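Local atomic coordinates of protein osa (Shigella flexneri, PDB entry 4O7K), a protein that inhibits the fertility of conjugative plasmids and suppresses the oncogenicity of Agrobacterium tumefaciens. Residues S60-S65 with K181-C186; A75-W80 with P92-M97; M144-L147 with V153-V156; A162-L167 with A174-V179. The protein carries 1 engineered substitution. All coordinates share one frame; numbering follows the deposited sequence.

Interaction 1: residues S60-S65 with K181-C186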
# COMPACT_ATOMS: atom_id res chain seq x y z
N SER A 60 -0.81 8.02 -12.57
CA SER A 60 -1.45 8.85 -13.58
C SER A 60 -2.64 9.63 -13.03
O SER A 60 -2.96 10.70 -13.52
CB SER A 60 -1.89 8.00 -14.77
OG SER A 60 -2.95 7.14 -14.42
N ASN A 61 -3.27 9.09 -12.00
CA ASN A 61 -4.46 9.72 -11.44
C ASN A 61 -4.11 10.71 -10.32
O ASN A 61 -4.99 11.37 -9.78
CB ASN A 61 -5.43 8.66 -10.91
CG ASN A 61 -6.06 7.81 -12.04
OD1 ASN A 61 -6.85 6.89 -11.77
ND2 ASN A 61 -5.70 8.10 -13.29
N ALA A 62 -2.83 10.83 -10.00
CA ALA A 62 -2.39 11.73 -8.94
C ALA A 62 -2.38 13.21 -9.34
O ALA A 62 -2.15 13.55 -10.51
CB ALA A 62 -1.01 11.33 -8.45
N ALA A 63 -2.61 14.09 -8.37
CA ALA A 63 -2.41 15.53 -8.56
C ALA A 63 -0.92 15.86 -8.44
O ALA A 63 -0.17 15.16 -7.77
CB ALA A 63 -3.23 16.33 -7.55
N GLN A 64 -0.51 16.95 -9.09
CA GLN A 64 0.86 17.45 -8.96
C GLN A 64 1.23 17.73 -7.50
O GLN A 64 2.41 17.68 -7.12
CB GLN A 64 1.03 18.72 -9.80
CG GLN A 64 1.01 18.48 -11.31
CD GLN A 64 2.29 17.87 -11.79
OE1 GLN A 64 2.44 16.65 -11.83
NE2 GLN A 64 3.25 18.71 -12.16
N SER A 65 0.22 18.03 -6.70
CA SER A 65 0.40 18.40 -5.31
C SER A 65 0.47 17.19 -4.37
O SER A 65 0.83 17.32 -3.20
CB SER A 65 -0.73 19.33 -4.86
OG SER A 65 -1.98 18.67 -4.97
N LYS A 181 7.59 16.46 -8.74
CA LYS A 181 9.03 16.33 -8.82
C LYS A 181 9.41 14.98 -9.44
O LYS A 181 10.37 14.89 -10.22
CB LYS A 181 9.66 16.48 -7.44
CG LYS A 181 11.18 16.38 -7.42
CD LYS A 181 11.74 16.75 -6.06
CE LYS A 181 13.26 16.77 -6.05
NZ LYS A 181 13.84 15.40 -6.12
N LEU A 182 8.67 13.93 -9.09
CA LEU A 182 8.97 12.60 -9.62
C LEU A 182 8.68 12.56 -11.12
O LEU A 182 9.49 12.05 -11.90
CB LEU A 182 8.17 11.51 -8.89
CG LEU A 182 8.53 10.09 -9.33
CD1 LEU A 182 10.01 9.82 -9.12
CD2 LEU A 182 7.71 9.04 -8.61
N ARG A 183 7.53 13.12 -11.51
CA ARG A 183 7.17 13.18 -12.93
C ARG A 183 8.27 13.89 -13.72
O ARG A 183 8.70 13.42 -14.78
CB ARG A 183 5.83 13.88 -13.11
CG ARG A 183 4.63 12.98 -12.85
CD ARG A 183 3.32 13.76 -12.85
NE ARG A 183 2.16 12.88 -12.69
CZ ARG A 183 0.95 13.30 -12.31
NH1 ARG A 183 0.74 14.58 -12.05
NH2 ARG A 183 -0.05 12.43 -12.19
N GLU A 184 8.74 15.00 -13.19
CA GLU A 184 9.78 15.78 -13.84
C GLU A 184 11.11 15.00 -13.92
O GLU A 184 11.78 15.05 -14.95
CB GLU A 184 9.96 17.12 -13.12
CG GLU A 184 11.36 17.71 -13.13
CD GLU A 184 11.40 19.12 -12.54
OE1 GLU A 184 10.77 19.35 -11.48
OE2 GLU A 184 12.06 20.00 -13.14
N GLN A 185 11.49 14.30 -12.86
CA GLN A 185 12.70 13.48 -12.89
C GLN A 185 12.62 12.37 -13.94
O GLN A 185 13.56 12.16 -14.69
CB GLN A 185 12.97 12.85 -11.52
CG GLN A 185 13.50 13.78 -10.46
CD GLN A 185 13.72 13.05 -9.14
OE1 GLN A 185 13.08 12.03 -8.88
NE2 GLN A 185 14.60 13.59 -8.31
N CYS A 186 11.50 11.66 -13.95
CA CYS A 186 11.26 10.60 -14.92
C CYS A 186 11.36 11.15 -16.34
O CYS A 186 11.93 10.50 -17.22
CB CYS A 186 9.89 9.95 -14.71
SG CYS A 186 9.85 8.88 -13.27
O HOH W 1 -1.85 15.75 -12.34
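The loop carrying A62 and Q64 passes the helix carrying R183 at some distance: the closest CA pair, Q64 and K181, is 8.2 Å apart. A62 and A63 are extended and the chain turns at Q64, whereas 181-186 is regular helix, so a long side chain has to bridge the gap. R183 does so, nearly straight from CG to NE. Its NH2 donates to the backbone O of A62 at 2.9 Å, with an N-H...O angle of 150° and the donor tilted out of the carbonyl plane. Its NH1 reaches OE1 of Q64 at 2.7 Å, near the guanidinium plane. The bend of Q64 at chi2 (-75°) brings OE1 round to NH1, and the amide lies only 11° from coplanar with the guanidinium. The contact joins the C-terminal helix 179-189 to the loop between strands 55-58 and 67-72; NH2 is also hydrogen-bonded to A59 O. Arginine suits this place because its flat, multiply donating head can serve several oxygens at once. The A62 carbonyl is held further by a weak bond from NH1, and by a water that donates to A62 O and accepts from R183 NH1, each at 2.9 Å.

Interaction 2: residues A75-W80 with P92-M97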
# COMPACT_ATOMS: atom_id res chain seq x y z
N ALA A 75 4.41 -3.18 7.38
CA ALA A 75 4.16 -2.04 8.27
C ALA A 75 2.84 -1.37 7.92
O ALA A 75 2.10 -0.92 8.80
CB ALA A 75 5.29 -1.05 8.19
N PHE A 76 2.56 -1.28 6.62
CA PHE A 76 1.33 -0.68 6.13
C PHE A 76 0.13 -1.49 6.60
O PHE A 76 -0.85 -0.94 7.09
CB PHE A 76 1.38 -0.59 4.60
CG PHE A 76 0.16 0.03 3.98
CD1 PHE A 76 0.10 1.40 3.76
CD2 PHE A 76 -0.91 -0.76 3.57
CE1 PHE A 76 -1.01 1.97 3.16
CE2 PHE A 76 -2.01 -0.19 2.97
CZ PHE A 76 -2.07 1.18 2.77
N TYR A 77 0.25 -2.81 6.44
CA TYR A 77 -0.74 -3.78 6.90
C TYR A 77 -1.02 -3.58 8.39
O TYR A 77 -2.17 -3.48 8.79
CB TYR A 77 -0.23 -5.20 6.61
CG TYR A 77 -1.14 -6.36 6.98
CD1 TYR A 77 -2.52 -6.20 7.12
CD2 TYR A 77 -0.60 -7.62 7.17
CE1 TYR A 77 -3.33 -7.29 7.45
CE2 TYR A 77 -1.38 -8.70 7.50
CZ TYR A 77 -2.74 -8.53 7.64
OH TYR A 77 -3.49 -9.63 7.96
N ARG A 78 0.04 -3.52 9.19
CA ARG A 78 -0.09 -3.32 10.64
C ARG A 78 -0.80 -2.01 10.99
O ARG A 78 -1.67 -1.98 11.86
CB ARG A 78 1.28 -3.34 11.30
CG ARG A 78 1.24 -3.05 12.79
CD ARG A 78 2.63 -3.10 13.42
NE ARG A 78 2.57 -2.86 14.86
CZ ARG A 78 2.59 -1.65 15.42
NH1 ARG A 78 2.68 -0.57 14.67
NH2 ARG A 78 2.53 -1.53 16.74
N ALA A 79 -0.42 -0.93 10.31
CA ALA A 79 -1.04 0.37 10.57
C ALA A 79 -2.52 0.37 10.18
O ALA A 79 -3.36 1.01 10.84
CB ALA A 79 -0.29 1.46 9.82
N TRP A 80 -2.84 -0.38 9.13
CA TRP A 80 -4.22 -0.51 8.68
C TRP A 80 -5.05 -1.29 9.71
O TRP A 80 -6.17 -0.91 10.04
CB TRP A 80 -4.26 -1.20 7.31
CG TRP A 80 -5.60 -1.22 6.63
CD1 TRP A 80 -6.79 -0.71 7.11
CD2 TRP A 80 -5.89 -1.80 5.36
NE1 TRP A 80 -7.80 -0.94 6.20
CE2 TRP A 80 -7.28 -1.61 5.11
CE3 TRP A 80 -5.12 -2.46 4.39
CZ2 TRP A 80 -7.90 -2.04 3.95
CZ3 TRP A 80 -5.73 -2.89 3.23
CH2 TRP A 80 -7.11 -2.68 3.01
N PRO A 92 -9.37 -6.73 6.70
CA PRO A 92 -9.46 -8.18 6.88
C PRO A 92 -8.08 -8.78 7.13
O PRO A 92 -7.08 -8.16 6.76
CB PRO A 92 -10.03 -8.68 5.54
CG PRO A 92 -10.56 -7.47 4.85
CD PRO A 92 -9.73 -6.32 5.33
N LEU A 93 -8.00 -9.96 7.76
CA LEU A 93 -6.75 -10.70 7.76
C LEU A 93 -6.38 -11.01 6.31
O LEU A 93 -7.26 -11.17 5.46
CB LEU A 93 -6.85 -12.00 8.56
CG LEU A 93 -7.03 -11.95 10.08
CD1 LEU A 93 -6.96 -13.36 10.63
CD2 LEU A 93 -5.98 -11.06 10.74
N LYS A 94 -5.09 -11.10 6.04
CA LYS A 94 -4.58 -11.45 4.72
C LYS A 94 -5.31 -12.67 4.14
O LYS A 94 -5.79 -12.62 3.02
CB LYS A 94 -3.08 -11.73 4.79
CG LYS A 94 -2.26 -10.79 3.95
CD LYS A 94 -0.84 -10.62 4.52
CE LYS A 94 0.02 -11.84 4.28
NZ LYS A 94 1.44 -11.57 4.70
N GLN A 95 -5.42 -13.73 4.94
CA GLN A 95 -6.08 -14.96 4.48
C GLN A 95 -7.51 -14.74 4.01
O GLN A 95 -8.02 -15.55 3.24
CB GLN A 95 -6.06 -16.02 5.59
CG GLN A 95 -6.61 -15.55 6.93
CD GLN A 95 -6.42 -16.58 8.03
OE1 GLN A 95 -7.30 -17.41 8.30
NE2 GLN A 95 -5.25 -16.55 8.67
N ASP A 96 -8.14 -13.67 4.47
CA ASP A 96 -9.54 -13.43 4.13
C ASP A 96 -9.71 -12.34 3.09
O ASP A 96 -10.81 -12.11 2.60
CB ASP A 96 -10.32 -13.05 5.39
CG ASP A 96 -10.37 -14.17 6.40
OD1 ASP A 96 -10.49 -15.34 5.98
OD2 ASP A 96 -10.27 -13.89 7.61
N MET A 97 -8.61 -11.67 2.74
CA MET A 97 -8.70 -10.59 1.77
C MET A 97 -9.29 -11.04 0.43
O MET A 97 -10.08 -10.29 -0.15
CB MET A 97 -7.33 -9.95 1.57
CG MET A 97 -6.93 -9.02 2.71
SD MET A 97 -5.25 -8.41 2.52
CE MET A 97 -5.03 -7.55 4.08
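A chi1 of -178° swings the Y77 ring out from helix 73-81 toward P92-M97, while M97 stretches out beyond CG (chi2 174°) to bring its methyl up to the same ring. The phenol reaches the start of the 3-10 segment 94-97, where the backbone N of K94 donates to Y77 OH at 2.9 Å. An amide in the first turn of such a segment finds no acceptor within that turn, and a tyrosine hydroxyl supplies one. The turn itself is closed by D96 N bonding to L93 O at 2.8 Å. Round the ring the company is mixed: P92 O lies near the plane at the edge, 3.9 Å from Y77 CE1. M97 CE comes obliquely to Y77 CE1 at 3.8 Å, its flexible thioether chain suited to filling space beside an aromatic. K94 crosses the phenol obliquely, with CD 3.6 Å from Y77 CE2. A bend at chi3 (74°) then turns the rest of the lysine aside, and its NZ forms a salt bridge with E150. Y77 OH has a second partner, E14 OE2 on the long helix 4-24, whose L18 also touches the Y77 side chain. The tyrosine thus links helix 73-81 to the loop before helix 103-112, with helix 4-24 as one neighbour and helix 140-148, whose M144 touches P92 and M97, as another.

Interaction 3: residues M144-L147 with V153-V156. With PO4 (phosphate ion), chain C.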
# COMPACT_ATOMS: atom_id res chain seq x y z
N MET A 144 -5.43 -4.60 -0.70
CA MET A 144 -5.58 -5.98 -0.23
C MET A 144 -4.89 -6.96 -1.17
O MET A 144 -4.24 -7.92 -0.74
CB MET A 144 -7.06 -6.35 -0.10
CG MET A 144 -7.82 -5.58 0.97
SD MET A 144 -9.52 -6.19 1.03
CE MET A 144 -10.32 -4.93 2.04
N TRP A 145 -5.05 -6.72 -2.47
CA TRP A 145 -4.46 -7.59 -3.48
C TRP A 145 -2.95 -7.64 -3.27
O TRP A 145 -2.36 -8.71 -3.17
CB TRP A 145 -4.82 -7.10 -4.89
CG TRP A 145 -4.42 -8.07 -6.00
CD1 TRP A 145 -5.20 -9.04 -6.58
CD2 TRP A 145 -3.14 -8.15 -6.66
NE1 TRP A 145 -4.49 -9.71 -7.55
CE2 TRP A 145 -3.22 -9.19 -7.61
CE3 TRP A 145 -1.94 -7.45 -6.52
CZ2 TRP A 145 -2.15 -9.54 -8.43
CZ3 TRP A 145 -0.87 -7.79 -7.33
CH2 TRP A 145 -0.99 -8.83 -8.28
N LEU A 146 -2.33 -6.46 -3.15
CA LEU A 146 -0.89 -6.35 -2.98
C LEU A 146 -0.44 -7.04 -1.71
O LEU A 146 0.55 -7.77 -1.70
CB LEU A 146 -0.43 -4.88 -2.99
CG LEU A 146 -0.61 -4.08 -4.29
CD1 LEU A 146 -0.63 -2.58 -3.99
CD2 LEU A 146 0.50 -4.40 -5.27
N LEU A 147 -1.18 -6.81 -0.63
CA LEU A 147 -0.83 -7.38 0.66
C LEU A 147 -0.97 -8.91 0.66
O LEU A 147 -0.07 -9.63 1.11
CB LEU A 147 -1.71 -6.77 1.75
CG LEU A 147 -1.35 -5.33 2.09
CD1 LEU A 147 -2.29 -4.82 3.18
CD2 LEU A 147 0.12 -5.23 2.53
N VAL A 153 7.13 -3.99 -1.09
CA VAL A 153 7.08 -2.53 -1.04
C VAL A 153 6.22 -2.05 -2.20
O VAL A 153 6.29 -2.59 -3.31
CB VAL A 153 8.50 -1.90 -1.11
CG1 VAL A 153 8.43 -0.37 -1.11
CG2 VAL A 153 9.37 -2.38 0.04
N PHE A 154 5.36 -1.07 -1.94
CA PHE A 154 4.59 -0.48 -3.01
C PHE A 154 4.36 1.00 -2.71
O PHE A 154 4.43 1.41 -1.55
CB PHE A 154 3.27 -1.24 -3.24
CG PHE A 154 2.46 -1.48 -1.98
CD1 PHE A 154 1.59 -0.51 -1.51
CD2 PHE A 154 2.53 -2.69 -1.31
CE1 PHE A 154 0.83 -0.73 -0.37
CE2 PHE A 154 1.77 -2.93 -0.18
CZ PHE A 154 0.91 -1.95 0.30
N PRO A 155 4.13 1.80 -3.75
CA PRO A 155 3.86 3.23 -3.52
C PRO A 155 2.40 3.48 -3.19
O PRO A 155 1.52 2.73 -3.62
CB PRO A 155 4.23 3.88 -4.86
CG PRO A 155 4.17 2.78 -5.87
CD PRO A 155 4.20 1.46 -5.18
N VAL A 156 2.15 4.54 -2.42
CA VAL A 156 0.81 5.02 -2.15
C VAL A 156 0.84 6.54 -2.29
O VAL A 156 1.92 7.14 -2.30
CB VAL A 156 0.30 4.62 -0.75
CG1 VAL A 156 0.14 3.11 -0.63
CG2 VAL A 156 1.23 5.16 0.34
P PO4 C . -4.40 -13.58 -8.91
O1 PO4 C . -5.25 -12.80 -7.91
O2 PO4 C . -3.23 -14.21 -8.20
O3 PO4 C . -5.22 -14.67 -9.56
O4 PO4 C . -3.90 -12.65 -9.99
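F154 leaves its strand toward helix 140-148 and meets L146 and L147 atom by atom. Its CB is already 4.2 Å from L146 CD1. A chi1 of 50° sets CG between the backbone N and the carbonyl carbon; F154 CG lies 3.8 Å from L146 CD1, and F154 CD1 is almost as near. L146 CD1 sits over one face of the ring, offset toward the rim, in a CH-pi contact 4.0 Å from the centroid and 18° off the normal. On the other ortho carbon, F154 CD2, it is L146 CB that approaches, at 4.0 Å. Farther out, CE2 and CZ meet L147 CD2, which comes in at the edge in the ring plane, 3.9 Å from F154 CE2. Two successive leucines thus take a face and an edge of one phenylalanine. This is helix-on-sheet packing: helix 140-148 is joined to an outer strand, 153-158, of the three-stranded antiparallel sheet, close to the centre of the chain. Leucine's compact branched end can set one methyl over a face or at an edge of a flat ring. F76 of helix 73-81 meets the F154 ring edge-to-face. W145 instead donates from NE1 to O1 of a phosphate, probably from the crystallisation liquor, at 3.2 Å; the bond is rather bent (138°). H52 and H149 also bond the phosphate through NE2.

Interaction 4: residues A162-L167 with A174-V179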
# COMPACT_ATOMS: atom_id res chain seq x y z
N ALA A 162 3.25 17.05 4.84
CA ALA A 162 3.30 16.63 6.24
C ALA A 162 2.67 15.26 6.43
O ALA A 162 3.20 14.43 7.16
CB ALA A 162 2.61 17.65 7.12
N SER A 163 1.53 15.04 5.79
CA SER A 163 0.86 13.75 5.83
C SER A 163 1.78 12.67 5.26
O SER A 163 1.87 11.57 5.80
CB SER A 163 -0.45 13.79 5.04
OG SER A 163 -1.37 14.71 5.62
N ALA A 164 2.47 13.01 4.17
CA ALA A 164 3.37 12.07 3.52
C ALA A 164 4.56 11.75 4.42
O ALA A 164 4.97 10.61 4.53
CB ALA A 164 3.85 12.63 2.17
N VAL A 165 5.09 12.77 5.09
CA VAL A 165 6.23 12.55 5.96
C VAL A 165 5.83 11.68 7.16
O VAL A 165 6.60 10.80 7.58
CB VAL A 165 6.87 13.88 6.42
CG1 VAL A 165 7.87 13.65 7.55
CG2 VAL A 165 7.56 14.56 5.24
N MET A 166 4.63 11.91 7.69
CA MET A 166 4.08 11.10 8.77
C MET A 166 3.90 9.64 8.36
O MET A 166 4.26 8.73 9.12
CB MET A 166 2.73 11.68 9.22
CG MET A 166 2.39 11.35 10.65
SD MET A 166 0.81 12.14 11.08
CE MET A 166 1.11 13.83 10.58
N LEU A 167 3.34 9.40 7.18
CA LEU A 167 3.26 8.04 6.64
C LEU A 167 4.65 7.40 6.53
O LEU A 167 4.89 6.29 7.01
CB LEU A 167 2.57 8.05 5.28
CG LEU A 167 1.06 8.27 5.32
CD1 LEU A 167 0.52 8.65 3.94
CD2 LEU A 167 0.34 7.04 5.85
N ALA A 174 11.42 4.93 2.68
CA ALA A 174 12.20 6.07 2.20
C ALA A 174 11.42 7.37 2.37
O ALA A 174 10.20 7.34 2.57
CB ALA A 174 12.58 5.89 0.74
N ALA A 175 12.12 8.49 2.29
CA ALA A 175 11.47 9.80 2.30
C ALA A 175 10.42 9.90 1.19
O ALA A 175 10.57 9.29 0.12
CB ALA A 175 12.52 10.91 2.14
N PRO A 176 9.36 10.69 1.43
CA PRO A 176 8.36 10.86 0.38
C PRO A 176 8.93 11.66 -0.77
O PRO A 176 9.96 12.30 -0.59
CB PRO A 176 7.24 11.67 1.06
CG PRO A 176 7.57 11.68 2.51
CD PRO A 176 9.04 11.50 2.61
N ILE A 177 8.26 11.66 -1.91
CA ILE A 177 8.63 12.54 -3.01
C ILE A 177 7.37 13.10 -3.65
O ILE A 177 6.39 12.37 -3.86
CB ILE A 177 9.51 11.81 -4.08
CG1 ILE A 177 9.96 12.79 -5.16
CG2 ILE A 177 8.77 10.60 -4.69
CD1 ILE A 177 11.01 12.20 -6.11
N GLN A 178 7.36 14.40 -3.93
CA GLN A 178 6.17 15.02 -4.51
C GLN A 178 5.96 14.52 -5.93
O GLN A 178 6.91 14.35 -6.69
CB GLN A 178 6.29 16.54 -4.49
CG GLN A 178 5.03 17.24 -4.98
CD GLN A 178 5.04 18.73 -4.68
OE1 GLN A 178 5.92 19.21 -3.97
NE2 GLN A 178 4.07 19.46 -5.23
N VAL A 179 4.70 14.27 -6.28
CA VAL A 179 4.37 13.72 -7.58
C VAL A 179 4.95 14.57 -8.72
O VAL A 179 5.52 14.04 -9.67
CB VAL A 179 2.85 13.57 -7.75
CG1 VAL A 179 2.48 13.31 -9.21
CG2 VAL A 179 2.36 12.44 -6.87
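The bond from M166 N to A162 O, 2.9 Å long, closes the helical turn that carries A164 and V165, the two residues that meet P176. No hydrogen bond crosses between the segments; the contact is made by one pyrrolidine ring against the helix surface. The backbones come close, with the CA atoms of A164 and P176 6.0 Å apart, and alanine permits this because its side chain ends at CB. A164 CB lies 3.7 Å from P176 CB. The neighbouring ring carbon, P176 CG, reaches past it to the backbone and comes within 3.5 Å of A164 O, a packing contact with the carbonyl rather than a hydrogen bond. V165 then flanks the ring from the next position. Its chi1 of 168° puts CG1 anti to the backbone N and leaves V165 CG2 as the branch that approaches P176 CG obliquely, at 4.0 Å. In the fold, helix 161-171 lies on the three-stranded antiparallel sheet 153-158, 67-72 and 177-178, and P176 comes just before the last of these strands. Proline fits this spot: its backbone N has no hydrogen to place, and its rigid ring gives a compact apolar surface for the helix. A164 also touches F67 and V69 of strand 67-72 and S158 of strand 153-158. Beyond the proline, I177 pairs through its backbone with I68, and Q178 takes the N-cap position of helix 179-189. Toward the other end of the turn, S163 OG is hydrogen-bonded to D160 OD1, just ahead of the helix.

Along the chain, interaction 1 encloses the other three, which follow in series as 2, 3 and 4. Interactions 1 and 2 lie on opposite sides of the chain's centre, about 28 Å between centres, with interaction 3 near the middle. Interactions 2 and 3 touch, about 10 Å between centres, through M144, which packs on W80, P92 and M97; both lie wholly in the plasmid fertility inhibition factor range, of the ParB/Srx superfamily. Interactions 3 and 4 do not touch, but both reach the three-stranded antiparallel sheet, strand 153-158 belonging to interaction 3 and strand 177-178 following P176 in interaction 4. That strand runs into helix 179-189 of interaction 1, and Q178 NE2 probably bonds to Q64 O.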